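Local coordinates for protein putative sporulation-specific glycosylase YdhD (Bacillus subtilis subsp. subtilis str. 168, PDB 3CZ8) that probably hydrolyses glycosidic bonds, perhaps in chitin-like or cell-wall polysaccharides during sporulation, through the family 18 glycosyl hydrolase domain, at residues Asp227-Tyr232 with Gln274-Glu279; Pro192-Pro197 with Ala261-Pro266; Ile180-Trp185 with Thr199-Thr204. The protein carries 1 engineered substitution. All coordinates share one frame; numbering follows the deposited sequence.

Contact 1 (Asp227-Tyr232 with Gln274-Glu279); sequences DWIIPY and QGRTHE
His278 and Asp227 make the one side-chain hydrogen bond across this strand pair: His278 ND1 donates to Asp227 OD2 over 2.9 Å. The oxygen lies near the ring plane, but the imidazole comes from above the carboxylate plane, the two groups being turned 75° apart. Asp227 OD1 forms a salt bridge with Arg249 and a hydrogen bond with Tyr270 OH, while His278 NE2 bonds to Asp272. The backbone bonds form an antiparallel ladder in the five-stranded sheet inserted between barrel strand 217-220 and helix 285-297, consistent with the insertion domain of many family 18 chitinases. Trp228 and Glu279 are its hydrogen-bonded pair, with Trp228 N to Glu279 O at 2.8 Å and Glu279 N to Trp228 O at 2.7 Å. Beyond it, Ile230 N reaches Thr277 O only weakly, and water 1 bridges Ile230 O and Thr277 N. Ile229 covers two flat groups: CG1 makes a CH-pi contact over one face of His278, 3.9 Å from the ring centroid, and CD1 lies over the Arg276 guanidinium. With its CG1 between backbone N and carbonyl carbon (chi1 49°), Ile230 sends CD1 to Thr277 CG2 at 3.7 Å. Without the imidazole, as with an alanine here, Asp227 OD2 would probably lose this donor and Ile229 CG1 its ring face. Flanked by Asp227 and Asp272, the imidazole may favour its charged form, though Arg249 and Arg276 share those carboxylates.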
loop_
_atom_site.group_PDB
_atom_site.type_symbol
_atom_site.label_atom_id
_atom_site.label_comp_id
_atom_site.label_asym_id
_atom_site.label_seq_id
_atom_site.Cartn_x
_atom_site.Cartn_y
_atom_site.Cartn_z
ATOM N N ASP A 227 7.517 14.272 -0.804
ATOM C CA ASP A 227 7.583 15.279 -1.857
ATOM C C ASP A 227 7.375 16.652 -1.222
ATOM O O ASP A 227 6.260 16.996 -0.842
ATOM C CB ASP A 227 6.478 15.002 -2.885
ATOM C CG ASP A 227 6.667 15.763 -4.192
ATOM O OD1 ASP A 227 6.172 15.266 -5.224
ATOM O OD2 ASP A 227 7.301 16.840 -4.208
ATOM N N TRP A 228 8.456 17.423 -1.115
ATOM C CA TRP A 228 8.429 18.757 -0.499
ATOM C C TRP A 228 8.486 19.855 -1.561
ATOM O O TRP A 228 9.221 19.732 -2.535
ATOM C CB TRP A 228 9.672 18.962 0.369
ATOM C CG TRP A 228 9.795 18.172 1.639
ATOM C CD1 TRP A 228 9.348 18.540 2.878
ATOM C CD2 TRP A 228 10.480 16.925 1.815
ATOM N NE1 TRP A 228 9.681 17.587 3.805
ATOM C CE2 TRP A 228 10.383 16.586 3.186
ATOM C CE3 TRP A 228 11.163 16.056 0.950
ATOM C CZ2 TRP A 228 10.940 15.414 3.713
ATOM C CZ3 TRP A 228 11.724 14.893 1.475
ATOM C CH2 TRP A 228 11.606 14.583 2.847
ATOM N N ILE A 229 7.743 20.942 -1.356
ATOM C CA ILE A 229 7.946 22.155 -2.158
ATOM C C ILE A 229 9.136 22.948 -1.590
ATOM O O ILE A 229 9.082 23.424 -0.448
ATOM C CB ILE A 229 6.664 23.046 -2.246
ATOM C CG1 ILE A 229 5.609 22.409 -3.153
ATOM C CG2 ILE A 229 6.989 24.433 -2.808
ATOM C CD1 ILE A 229 4.413 21.838 -2.425
ATOM N N ILE A 230 10.214 23.065 -2.373
ATOM C CA ILE A 230 11.354 23.906 -1.969
ATOM C C ILE A 230 11.056 25.397 -2.219
ATOM O O ILE A 230 10.036 25.723 -2.830
ATOM C CB ILE A 230 12.751 23.392 -2.431
ATOM C CG1 ILE A 230 12.769 23.028 -3.913
ATOM C CG2 ILE A 230 13.187 22.227 -1.552
ATOM C CD1 ILE A 230 14.163 22.689 -4.430
ATOM N N PRO A 231 11.985 26.301 -1.868
ATOM C CA PRO A 231 11.805 27.213 -0.770
ATOM C C PRO A 231 10.732 26.745 0.231
ATOM O O PRO A 231 9.539 27.037 0.085
ATOM C CB PRO A 231 11.537 28.532 -1.503
ATOM C CG PRO A 231 12.456 28.338 -2.858
ATOM C CD PRO A 231 13.005 26.873 -2.754
ATOM N N TYR A 232 11.202 25.983 1.224
ATOM C CA TYR A 232 10.367 25.372 2.260
ATOM C C TYR A 232 9.650 26.409 3.124
ATOM O O TYR A 232 10.250 27.389 3.575
ATOM C CB TYR A 232 11.196 24.414 3.133
ATOM C CG TYR A 232 10.464 23.893 4.359
ATOM C CD1 TYR A 232 9.397 23.002 4.231
ATOM C CD2 TYR A 232 10.833 24.297 5.643
ATOM C CE1 TYR A 232 8.718 22.527 5.349
ATOM C CE2 TYR A 232 10.158 23.827 6.768
ATOM C CZ TYR A 232 9.103 22.942 6.612
ATOM O OH TYR A 232 8.428 22.470 7.716
ATOM N N GLN A 274 2.906 24.732 -12.235
ATOM C CA GLN A 274 2.663 26.043 -11.640
ATOM C C GLN A 274 3.988 26.736 -11.297
ATOM O O GLN A 274 4.001 27.728 -10.569
ATOM C CB GLN A 274 1.791 25.917 -10.388
ATOM C CG GLN A 274 0.398 25.348 -10.631
ATOM C CD GLN A 274 -0.288 24.902 -9.353
ATOM O OE1 GLN A 274 -0.442 25.682 -8.407
ATOM N NE2 GLN A 274 -0.713 23.643 -9.320
ATOM N N GLY A 275 5.094 26.205 -11.816
ATOM C CA GLY A 275 6.423 26.798 -11.624
ATOM C C GLY A 275 7.161 26.433 -10.340
ATOM O O GLY A 275 8.381 26.608 -10.256
ATOM N N ARG A 276 6.423 25.928 -9.349
ATOM C CA ARG A 276 6.970 25.568 -8.031
ATOM C C ARG A 276 7.957 24.407 -8.101
ATOM O O ARG A 276 7.659 23.354 -8.672
ATOM C CB ARG A 276 5.846 25.209 -7.049
ATOM C CG ARG A 276 4.764 26.276 -6.887
ATOM C CD ARG A 276 3.673 25.814 -5.929
ATOM N NE ARG A 276 2.970 24.628 -6.422
ATOM C CZ ARG A 276 2.124 23.892 -5.703
ATOM N NH1 ARG A 276 1.862 24.206 -4.441
ATOM N NH2 ARG A 276 1.538 22.834 -6.248
ATOM N N THR A 277 9.136 24.610 -7.525
ATOM C CA THR A 277 10.145 23.563 -7.478
ATOM C C THR A 277 9.821 22.589 -6.343
ATOM O O THR A 277 9.377 22.995 -5.263
ATOM C CB THR A 277 11.569 24.138 -7.332
ATOM O OG1 THR A 277 11.688 25.326 -8.121
ATOM C CG2 THR A 277 12.613 23.129 -7.803
ATOM N N HIS A 278 10.014 21.303 -6.623
ATOM C CA HIS A 278 9.764 20.231 -5.679
ATOM C C HIS A 278 11.049 19.462 -5.422
ATOM O O HIS A 278 11.908 19.390 -6.294
ATOM C CB HIS A 278 8.740 19.263 -6.249
ATOM C CG HIS A 278 7.342 19.791 -6.277
ATOM N ND1 HIS A 278 6.359 19.325 -5.432
ATOM C CD2 HIS A 278 6.755 20.723 -7.061
ATOM C CE1 HIS A 278 5.226 19.956 -5.688
ATOM N NE2 HIS A 278 5.440 20.812 -6.670
ATOM N N GLU A 279 11.168 18.882 -4.228
ATOM C CA GLU A 279 12.285 17.998 -3.891
ATOM C C GLU A 279 11.735 16.716 -3.276
ATOM O O GLU A 279 10.924 16.757 -2.345
ATOM C CB GLU A 279 13.260 18.682 -2.928
ATOM C CG GLU A 279 14.530 17.889 -2.650
ATOM C CD GLU A 279 15.583 18.694 -1.896
ATOM O OE1 GLU A 279 16.062 18.215 -0.847
ATOM O OE2 GLU A 279 15.939 19.802 -2.353
HETATM O O HOH W 1 8.759 26.901 -5.419
#

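Contact 2 (Pro192-Pro197 with Ala261-Pro266); sequences PGPVAP and AEYQSP
Ser265 OG is hydrogen-bonded to water 2 at 2.7 Å, and the same water accepts a hydrogen bond from Ala196 N at 2.8 Å, so the polar link between the two segments runs through solvent. The serine hydroxyl also faces Pro194, whose CB approaches Ser265 OG to 3.6 Å. Tyr263 supplies the larger surface. Its CG stands anti to the carbonyl carbon (chi1 -61°), presenting one ring face to Pro194; CG of that proline makes a CH-pi contact 3.7 Å from the Tyr263 ring centroid, 19° off the normal. Pro197 comes to the same ring obliquely, with its CB 3.8 Å from Tyr263 CD2. The contact joins two parts of the family 18 fold: 192-197 is in the loop leading from barrel strand 177-181 into helix 198-208, with Pro197 at the N-cap position, whereas 261-266 runs into strand 265-271 of the inserted antiparallel sheet. Trp281 of that sheet packs against Pro194, Tyr263 and Ser265 alike. Along the backbone, Pro197 CA makes a CA-H...O contact with Tyr263 O at 3.6 Å. Ala196 O, pointing to helix 285-297, accepts a hydrogen bond from Lys291 NZ.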
loop_
_atom_site.group_PDB
_atom_site.type_symbol
_atom_site.label_atom_id
_atom_site.label_comp_id
_atom_site.label_asym_id
_atom_site.label_seq_id
_atom_site.Cartn_x
_atom_site.Cartn_y
_atom_site.Cartn_z
ATOM N N PRO A 192 13.122 19.276 3.694
ATOM C CA PRO A 192 13.559 18.188 2.807
ATOM C C PRO A 192 14.922 17.575 3.111
ATOM O O PRO A 192 15.867 18.287 3.445
ATOM C CB PRO A 192 13.567 18.844 1.416
ATOM C CG PRO A 192 13.468 20.322 1.674
ATOM C CD PRO A 192 12.658 20.435 2.908
ATOM N N GLY A 193 14.993 16.252 2.987
ATOM C CA GLY A 193 16.220 15.488 3.193
ATOM C C GLY A 193 15.932 13.995 3.226
ATOM O O GLY A 193 14.766 13.596 3.194
ATOM N N PRO A 194 16.990 13.162 3.301
ATOM C CA PRO A 194 16.868 11.701 3.257
ATOM C C PRO A 194 16.044 11.143 4.407
ATOM O O PRO A 194 16.255 11.522 5.560
ATOM C CB PRO A 194 18.319 11.219 3.351
ATOM C CG PRO A 194 19.066 12.362 3.946
ATOM C CD PRO A 194 18.394 13.586 3.448
ATOM N N VAL A 195 15.111 10.255 4.080
ATOM C CA VAL A 195 14.211 9.659 5.062
ATOM C C VAL A 195 14.959 8.748 6.045
ATOM O O VAL A 195 14.682 8.743 7.248
ATOM C CB VAL A 195 13.093 8.878 4.349
ATOM C CG1 VAL A 195 12.273 8.108 5.336
ATOM C CG2 VAL A 195 12.202 9.830 3.550
ATOM N N ALA A 196 15.908 7.985 5.512
ATOM C CA ALA A 196 16.695 7.058 6.307
ATOM C C ALA A 196 18.152 7.074 5.845
ATOM O O ALA A 196 18.623 6.112 5.219
ATOM C CB ALA A 196 16.108 5.662 6.214
ATOM N N PRO A 197 18.876 8.169 6.156
ATOM C CA PRO A 197 20.266 8.260 5.715
ATOM C C PRO A 197 21.112 7.182 6.386
ATOM O O PRO A 197 20.928 6.906 7.578
ATOM C CB PRO A 197 20.693 9.662 6.164
ATOM C CG PRO A 197 19.755 10.041 7.241
ATOM C CD PRO A 197 18.464 9.347 6.947
ATOM N N ALA A 261 25.819 10.190 -2.231
ATOM C CA ALA A 261 26.901 9.285 -1.859
ATOM C C ALA A 261 27.027 9.195 -0.341
ATOM O O ALA A 261 27.213 8.105 0.209
ATOM C CB ALA A 261 28.214 9.741 -2.483
ATOM N N GLU A 262 26.912 10.351 0.315
ATOM C CA GLU A 262 26.979 10.468 1.770
ATOM C C GLU A 262 25.829 9.720 2.445
ATOM O O GLU A 262 26.044 8.921 3.360
ATOM C CB GLU A 262 26.955 11.949 2.173
ATOM C CG GLU A 262 27.116 12.222 3.669
ATOM C CD GLU A 262 26.782 13.660 4.055
ATOM O OE1 GLU A 262 26.453 13.896 5.238
ATOM O OE2 GLU A 262 26.844 14.555 3.185
ATOM N N TYR A 263 24.615 9.966 1.961
ATOM C CA TYR A 263 23.410 9.460 2.600
ATOM C C TYR A 263 22.990 8.067 2.132
ATOM O O TYR A 263 22.247 7.381 2.842
ATOM C CB TYR A 263 22.255 10.450 2.410
ATOM C CG TYR A 263 22.491 11.828 3.004
ATOM C CD1 TYR A 263 22.188 12.978 2.277
ATOM C CD2 TYR A 263 23.004 11.981 4.294
ATOM C CE1 TYR A 263 22.385 14.244 2.813
ATOM C CE2 TYR A 263 23.210 13.243 4.839
ATOM C CZ TYR A 263 22.900 14.370 4.092
ATOM O OH TYR A 263 23.103 15.623 4.622
ATOM N N GLN A 264 23.481 7.657 0.959
ATOM C CA GLN A 264 23.028 6.435 0.262
ATOM C C GLN A 264 21.498 6.415 0.113
ATOM O O GLN A 264 20.826 5.447 0.490
ATOM C CB GLN A 264 23.564 5.154 0.924
ATOM C CG GLN A 264 25.080 4.995 0.871
ATOM C CD GLN A 264 25.606 4.717 -0.521
ATOM O OE1 GLN A 264 25.185 3.763 -1.178
ATOM N NE2 GLN A 264 26.544 5.546 -0.976
ATOM N N SER A 265 20.971 7.519 -0.410
ATOM C CA SER A 265 19.538 7.738 -0.552
ATOM C C SER A 265 19.260 8.386 -1.907
ATOM O O SER A 265 19.954 9.339 -2.286
ATOM C CB SER A 265 19.026 8.643 0.572
ATOM O OG SER A 265 19.320 8.098 1.845
ATOM N N PRO A 266 18.265 7.863 -2.653
ATOM C CA PRO A 266 17.909 8.503 -3.917
ATOM C C PRO A 266 17.084 9.766 -3.717
ATOM O O PRO A 266 16.322 9.875 -2.751
ATOM C CB PRO A 266 17.088 7.432 -4.636
ATOM C CG PRO A 266 16.484 6.626 -3.553
ATOM C CD PRO A 266 17.445 6.663 -2.397
HETATM O O HOH W 2 16.877 7.427 2.896
#

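Contact 3 (Ile180-Trp185 with Thr199-Thr204); sequences IMAYDW and TEIRRT
Trp185 lies against Glu200 where strand 177-181 of the TIM barrel gives way to the loop that leads to helix 198-208; with strand 217-220 they form one beta-alpha-beta unit. The closely fitted part surrounds the indole. Glu200 CB sits over one face of its six-membered ring, a CH-pi contact of 3.8 Å to the centroid and 22° off the normal. Thr204 OG1 meets the edge of the same indole near its plane, at 3.3 Å from Trp185 CZ2. The side chains of Ile201 and Trp185 cross at about a right angle, Ile201 CG1 coming to 4.1 Å from Trp185 CZ3. Deeper in, towards the barrel, apolar groups complete the seam: Ala182 CB faces Ile201 CG1, and the methyl carbons Ile180 CG2 and Thr204 CG2 approach to 3.9 Å as the two side chains slide past each other in opposite directions. The side chain of Ile180 is about 12 Å from that of Glu120, the predicted proton donor. The polar side is looser. Here the Glu200 chain, bent at chi2 (-57°), curls its carboxylate back beside the indole, where water 3 accepts a hydrogen bond from Trp185 NE1 at 2.9 Å and donates one to Glu200 OE1. Arg203, poorly ordered and exposed, adds a long charge pairing with Glu200 OE2 and a weak hydrogen bond from NH1 to Thr199 O. Within the helix, Thr204 OG1 and Thr204 N reach Glu200 O from opposite faces of its carbonyl plane, the hydroxyl donating over 2.7 Å.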
loop_
_atom_site.group_PDB
_atom_site.type_symbol
_atom_site.label_atom_id
_atom_site.label_comp_id
_atom_site.label_asym_id
_atom_site.label_seq_id
_atom_site.Cartn_x
_atom_site.Cartn_y
_atom_site.Cartn_z
ATOM N N ILE A 180 13.433 -1.701 15.238
ATOM C CA ILE A 180 13.842 -0.305 15.278
ATOM C C ILE A 180 13.344 0.385 14.031
ATOM O O ILE A 180 13.701 0.004 12.922
ATOM C CB ILE A 180 15.370 -0.139 15.435
ATOM C CG1 ILE A 180 15.824 -0.729 16.771
ATOM C CG2 ILE A 180 15.765 1.340 15.344
ATOM C CD1 ILE A 180 17.295 -0.848 16.886
ATOM N N MET A 181 12.498 1.392 14.215
ATOM C CA MET A 181 11.892 2.074 13.084
ATOM C C MET A 181 12.820 3.175 12.581
ATOM O O MET A 181 12.641 4.356 12.886
ATOM C CB MET A 181 10.481 2.561 13.446
ATOM C CG MET A 181 9.517 1.430 13.884
ATOM S SD MET A 181 9.158 0.105 12.677
ATOM C CE MET A 181 10.393 -1.090 13.000
ATOM N N ALA A 182 13.826 2.753 11.812
ATOM C CA ALA A 182 14.930 3.617 11.399
ATOM C C ALA A 182 14.600 4.406 10.131
ATOM O O ALA A 182 15.140 4.133 9.052
ATOM C CB ALA A 182 16.202 2.796 11.215
ATOM N N TYR A 183 13.710 5.384 10.282
ATOM C CA TYR A 183 13.283 6.262 9.191
ATOM C C TYR A 183 12.635 7.509 9.766
ATOM O O TYR A 183 12.489 7.622 10.986
ATOM C CB TYR A 183 12.307 5.548 8.234
ATOM C CG TYR A 183 11.130 4.867 8.900
ATOM C CD1 TYR A 183 9.996 5.589 9.268
ATOM C CD2 TYR A 183 11.144 3.498 9.145
ATOM C CE1 TYR A 183 8.921 4.970 9.887
ATOM C CE2 TYR A 183 10.066 2.869 9.756
ATOM C CZ TYR A 183 8.962 3.613 10.122
ATOM O OH TYR A 183 7.889 3.001 10.727
ATOM N N ASP A 184 12.229 8.419 8.877
ATOM C CA ASP A 184 11.592 9.701 9.239
ATOM C C ASP A 184 12.521 10.678 9.959
ATOM O O ASP A 184 12.064 11.493 10.768
ATOM C CB ASP A 184 10.267 9.516 10.007
ATOM C CG ASP A 184 9.101 9.202 9.093
ATOM O OD1 ASP A 184 9.313 9.102 7.869
ATOM O OD2 ASP A 184 7.970 9.060 9.598
ATOM N N TRP A 185 13.815 10.600 9.644
ATOM C CA TRP A 185 14.777 11.637 10.023
ATOM C C TRP A 185 14.417 12.947 9.334
ATOM O O TRP A 185 14.640 14.030 9.872
ATOM C CB TRP A 185 16.207 11.213 9.686
ATOM C CG TRP A 185 16.864 10.451 10.802
ATOM C CD1 TRP A 185 17.382 10.971 11.959
ATOM C CD2 TRP A 185 17.060 9.034 10.876
ATOM N NE1 TRP A 185 17.891 9.966 12.745
ATOM C CE2 TRP A 185 17.706 8.766 12.108
ATOM C CE3 TRP A 185 16.757 7.964 10.023
ATOM C CZ2 TRP A 185 18.059 7.470 12.506
ATOM C CZ3 TRP A 185 17.110 6.674 10.416
ATOM C CH2 TRP A 185 17.751 6.439 11.649
ATOM N N THR A 199 24.104 7.096 7.252
ATOM C CA THR A 199 24.931 7.682 8.294
ATOM C C THR A 199 24.225 7.631 9.653
ATOM O O THR A 199 24.835 7.284 10.663
ATOM C CB THR A 199 25.325 9.142 7.939
ATOM O OG1 THR A 199 24.157 9.887 7.569
ATOM C CG2 THR A 199 26.311 9.165 6.776
ATOM N N GLU A 200 22.935 7.947 9.669
ATOM C CA GLU A 200 22.170 7.919 10.911
ATOM C C GLU A 200 21.759 6.500 11.333
ATOM O O GLU A 200 21.568 6.236 12.521
ATOM C CB GLU A 200 20.958 8.850 10.823
ATOM C CG GLU A 200 21.291 10.331 10.666
ATOM C CD GLU A 200 22.170 10.886 11.785
ATOM O OE1 GLU A 200 21.862 10.658 12.979
ATOM O OE2 GLU A 200 23.169 11.563 11.461
ATOM N N ILE A 201 21.627 5.603 10.356
ATOM C CA ILE A 201 21.357 4.184 10.604
ATOM C C ILE A 201 22.564 3.546 11.295
ATOM O O ILE A 201 22.405 2.793 12.263
ATOM C CB ILE A 201 20.994 3.436 9.280
ATOM C CG1 ILE A 201 19.622 3.887 8.772
ATOM C CG2 ILE A 201 20.999 1.910 9.453
ATOM C CD1 ILE A 201 19.367 3.501 7.340
ATOM N N ARG A 202 23.755 3.875 10.791
ATOM C CA ARG A 202 25.041 3.487 11.384
ATOM C C ARG A 202 25.108 3.867 12.861
ATOM O O ARG A 202 25.374 3.017 13.709
ATOM C CB ARG A 202 26.186 4.167 10.623
ATOM C CG ARG A 202 27.587 3.949 11.199
ATOM C CD ARG A 202 28.311 2.820 10.492
ATOM N NE ARG A 202 28.431 3.074 9.058
ATOM C CZ ARG A 202 28.715 2.147 8.148
ATOM N NH1 ARG A 202 28.915 0.882 8.512
ATOM N NH2 ARG A 202 28.793 2.488 6.866
ATOM N N ARG A 203 24.847 5.145 13.145
ATOM C CA ARG A 203 24.824 5.679 14.507
ATOM C C ARG A 203 23.780 5.006 15.396
ATOM O O ARG A 203 24.056 4.729 16.563
ATOM C CB ARG A 203 24.586 7.189 14.488
ATOM C CG ARG A 203 25.809 8.021 14.165
ATOM C CD ARG A 203 25.410 9.457 13.859
ATOM N NE ARG A 203 26.563 10.290 13.520
ATOM C CZ ARG A 203 27.073 10.424 12.296
ATOM N NH1 ARG A 203 26.543 9.777 11.264
ATOM N NH2 ARG A 203 28.124 11.210 12.103
ATOM N N THR A 204 22.593 4.751 14.836
ATOM C CA THR A 204 21.503 4.065 15.543
ATOM C C THR A 204 21.923 2.655 15.948
ATOM O O THR A 204 21.747 2.266 17.105
ATOM C CB THR A 204 20.210 4.009 14.685
ATOM O OG1 THR A 204 19.802 5.341 14.357
ATOM C CG2 THR A 204 19.074 3.311 15.432
HETATM O O HOH W 3 19.499 10.837 14.932
#

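Overall arrangement
Contact 3 belongs to the barrel itself and is buried, joining a strand end to its following helix mainly through apolar and CH-pi packing. Contact 2 is also buried but joins different parts, tying the loop ahead of that helix to the inserted sheet by prolines, a tyrosine and a bridging water. Contact 1, within that sheet and only partly buried, is the most polar, with strand ladder and charged groups. Contacts 2 and 3 adjoin, Val195 O probably accepting a hydrogen bond from Trp185 N; contacts 1 and 2 meet where Pro192 packs on Trp228, Ile230 and Glu279. Contacts 1 and 3 do not touch, their nearest atoms being about 7 Å apart.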